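Local structure of foldase protein PrsA 2 (Bacillus anthracis, 6VJ4) at residues E109-H114 and G154-H160. The protein catalyses cis-trans isomerisation of peptidyl-proline bonds, assists the folding of secreted proteins after export and is important for secretion of the protective antigen. Residues are numbered along the deposited sequence; the frame is centred on the assembly and turned at random.
Sequences EIKASH and GDLGYFH
Asp155 OD1 takes two hydrogen bonds: one from a water that also donates to Ser113 OG, linking the strands, and one from the backbone N of Gly157 at 2.9 Å. The second arrives from above the carboxylate plane, 63° out of it, and closes an Asx turn. Ala112 O accepts from Leu156 N at 2.9 Å, Ile110 and Phe159 form an antiparallel hydrogen-bonded pair, and Ser113 and Asp155 a non-hydrogen-bonded one. Between these pairs strand 155-159 has one residue more than its partner, a beta bulge at Leu156-Gly157, which leaves Ala112 N and Gly157 O buried without a partner. On the face carrying Lys111 and Tyr158, Lys111 CB stands 3.5 Å from the ring centroid of Tyr158, 5° off the normal, a CH-pi contact; a water at the ring's edge binds Tyr158 OH and, weakly, Lys111 NZ. On the reverse face Phe159 has CG between its backbone N and carbonyl carbon (chi1 56°), which swings the ring back over Ile110 O and brings CZ 3.7 Å from Ile110 CD1. Leu156 CD2 meets the ring of His114, which hydrogen-bonds His191 and Asp146. This pairing places edge strand 155-159 beside 110-117 in the parvulin-type sheet, with strand 189-198 flanking 110-117 and helix 166-174 packing on Ile110, Leu156 and Phe159.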
loop_
_atom_site.group_PDB
_atom_site.type_symbol
_atom_site.label_atom_id
_atom_site.label_comp_id
_atom_site.label_asym_id
_atom_site.label_seq_id
_atom_site.Cartn_x
_atom_site.Cartn_y
_atom_site.Cartn_z
ATOM N N GLU A 109 40.962 -1.545 13.157
ATOM C CA GLU A 109 40.871 -0.085 12.943
ATOM C C GLU A 109 42.069 0.283 12.063
ATOM O O GLU A 109 43.172 -0.254 12.300
ATOM C CB GLU A 109 40.871 0.548 14.335
ATOM C CG GLU A 109 40.442 1.981 14.411
ATOM C CD GLU A 109 40.374 2.543 15.828
ATOM O OE1 GLU A 109 40.553 1.776 16.791
ATOM O OE2 GLU A 109 40.144 3.745 15.958
ATOM N N ILE A 110 41.852 1.132 11.064
ATOM C CA ILE A 110 42.961 1.540 10.157
ATOM C C ILE A 110 43.045 3.057 10.090
ATOM O O ILE A 110 42.048 3.748 10.345
ATOM C CB ILE A 110 42.823 0.961 8.743
ATOM C CG1 ILE A 110 41.447 1.243 8.135
ATOM C CG2 ILE A 110 43.134 -0.529 8.738
ATOM C CD1 ILE A 110 41.369 0.978 6.632
ATOM N N LYS A 111 44.239 3.526 9.765
ATOM C CA LYS A 111 44.437 4.960 9.533
ATOM C C LYS A 111 44.816 5.104 8.069
ATOM O O LYS A 111 45.597 4.293 7.564
ATOM C CB LYS A 111 45.514 5.541 10.449
ATOM C CG LYS A 111 45.726 7.029 10.278
ATOM C CD LYS A 111 46.644 7.612 11.301
ATOM C CE LYS A 111 48.042 7.052 11.247
ATOM N NZ LYS A 111 48.954 7.886 12.082
ATOM N N ALA A 112 44.226 6.088 7.425
ATOM C CA ALA A 112 44.559 6.319 6.012
ATOM C C ALA A 112 44.508 7.807 5.710
ATOM O O ALA A 112 43.846 8.582 6.442
ATOM C CB ALA A 112 43.577 5.609 5.107
ATOM N N SER A 113 45.174 8.154 4.635
ATOM C CA SER A 113 45.032 9.515 4.062
ATOM C C SER A 113 44.388 9.365 2.695
ATOM O O SER A 113 44.506 8.291 2.077
ATOM C CB SER A 113 46.343 10.249 3.940
ATOM O OG SER A 113 46.942 10.396 5.218
ATOM N N HIS A 114 43.760 10.425 2.190
ATOM C CA HIS A 114 43.236 10.313 0.815
ATOM C C HIS A 114 43.211 11.694 0.165
ATOM O O HIS A 114 43.293 12.739 0.892
ATOM C CB HIS A 114 41.841 9.678 0.737
ATOM C CG HIS A 114 40.695 10.547 1.127
ATOM N ND1 HIS A 114 39.488 10.517 0.433
ATOM C CD2 HIS A 114 40.533 11.457 2.119
ATOM C CE1 HIS A 114 38.638 11.370 1.000
ATOM N NE2 HIS A 114 39.259 11.985 2.022
ATOM N N GLY A 154 45.254 15.286 4.018
ATOM C CA GLY A 154 44.454 14.116 3.607
ATOM C C GLY A 154 44.282 13.090 4.712
ATOM O O GLY A 154 43.511 12.145 4.483
ATOM N N ASP A 155 44.874 13.316 5.894
ATOM C CA ASP A 155 44.775 12.328 7.002
ATOM C C ASP A 155 43.334 12.239 7.528
ATOM O O ASP A 155 42.748 13.280 7.878
ATOM C CB ASP A 155 45.739 12.695 8.134
ATOM C CG ASP A 155 45.662 11.773 9.343
ATOM O OD1 ASP A 155 45.386 10.563 9.165
ATOM O OD2 ASP A 155 45.854 12.293 10.467
ATOM N N LEU A 156 42.790 11.018 7.588
ATOM C CA LEU A 156 41.413 10.742 8.071
ATOM C C LEU A 156 41.478 10.275 9.520
ATOM O O LEU A 156 40.412 10.175 10.143
ATOM C CB LEU A 156 40.803 9.626 7.221
ATOM C CG LEU A 156 40.501 10.011 5.776
ATOM C CD1 LEU A 156 40.293 8.775 4.917
ATOM C CD2 LEU A 156 39.290 10.919 5.710
ATOM N N GLY A 157 42.693 10.012 10.010
ATOM C CA GLY A 157 42.872 9.424 11.352
ATOM C C GLY A 157 42.428 7.969 11.352
ATOM O O GLY A 157 42.142 7.439 10.273
ATOM N N TYR A 158 42.408 7.347 12.527
ATOM C CA TYR A 158 41.938 5.946 12.639
ATOM C C TYR A 158 40.414 5.885 12.555
ATOM O O TYR A 158 39.720 6.731 13.182
ATOM C CB TYR A 158 42.427 5.321 13.944
ATOM C CG TYR A 158 43.840 4.813 13.851
ATOM C CD1 TYR A 158 44.094 3.569 13.300
ATOM C CD2 TYR A 158 44.917 5.580 14.269
ATOM C CE1 TYR A 158 45.386 3.091 13.158
ATOM C CE2 TYR A 158 46.215 5.104 14.157
ATOM C CZ TYR A 158 46.443 3.852 13.608
ATOM O OH TYR A 158 47.710 3.405 13.411
ATOM N N PHE A 159 39.913 4.887 11.834
ATOM C CA PHE A 159 38.454 4.662 11.713
ATOM C C PHE A 159 38.188 3.163 11.654
ATOM O O PHE A 159 39.070 2.377 11.280
ATOM C CB PHE A 159 37.885 5.386 10.494
ATOM C CG PHE A 159 38.551 5.030 9.194
ATOM C CD1 PHE A 159 39.663 5.738 8.754
ATOM C CD2 PHE A 159 38.078 3.994 8.415
ATOM C CE1 PHE A 159 40.286 5.404 7.565
ATOM C CE2 PHE A 159 38.703 3.659 7.218
ATOM C CZ PHE A 159 39.808 4.367 6.800
ATOM N N HIS A 160 36.983 2.783 12.060
ATOM C CA HIS A 160 36.586 1.358 12.022
ATOM C C HIS A 160 35.822 1.025 10.741
ATOM O O HIS A 160 35.316 1.919 10.051
ATOM C CB HIS A 160 35.723 1.026 13.254
ATOM C CG HIS A 160 36.465 0.960 14.549
ATOM N ND1 HIS A 160 36.970 -0.229 15.056
ATOM C CD2 HIS A 160 36.758 1.912 15.464
ATOM C CE1 HIS A 160 37.547 0.000 16.217
ATOM N NE2 HIS A 160 37.443 1.305 16.484
HETATM O O HOH W 1 49.633 5.182 13.955
HETATM O O HOH W 2 47.126 9.127 7.467
#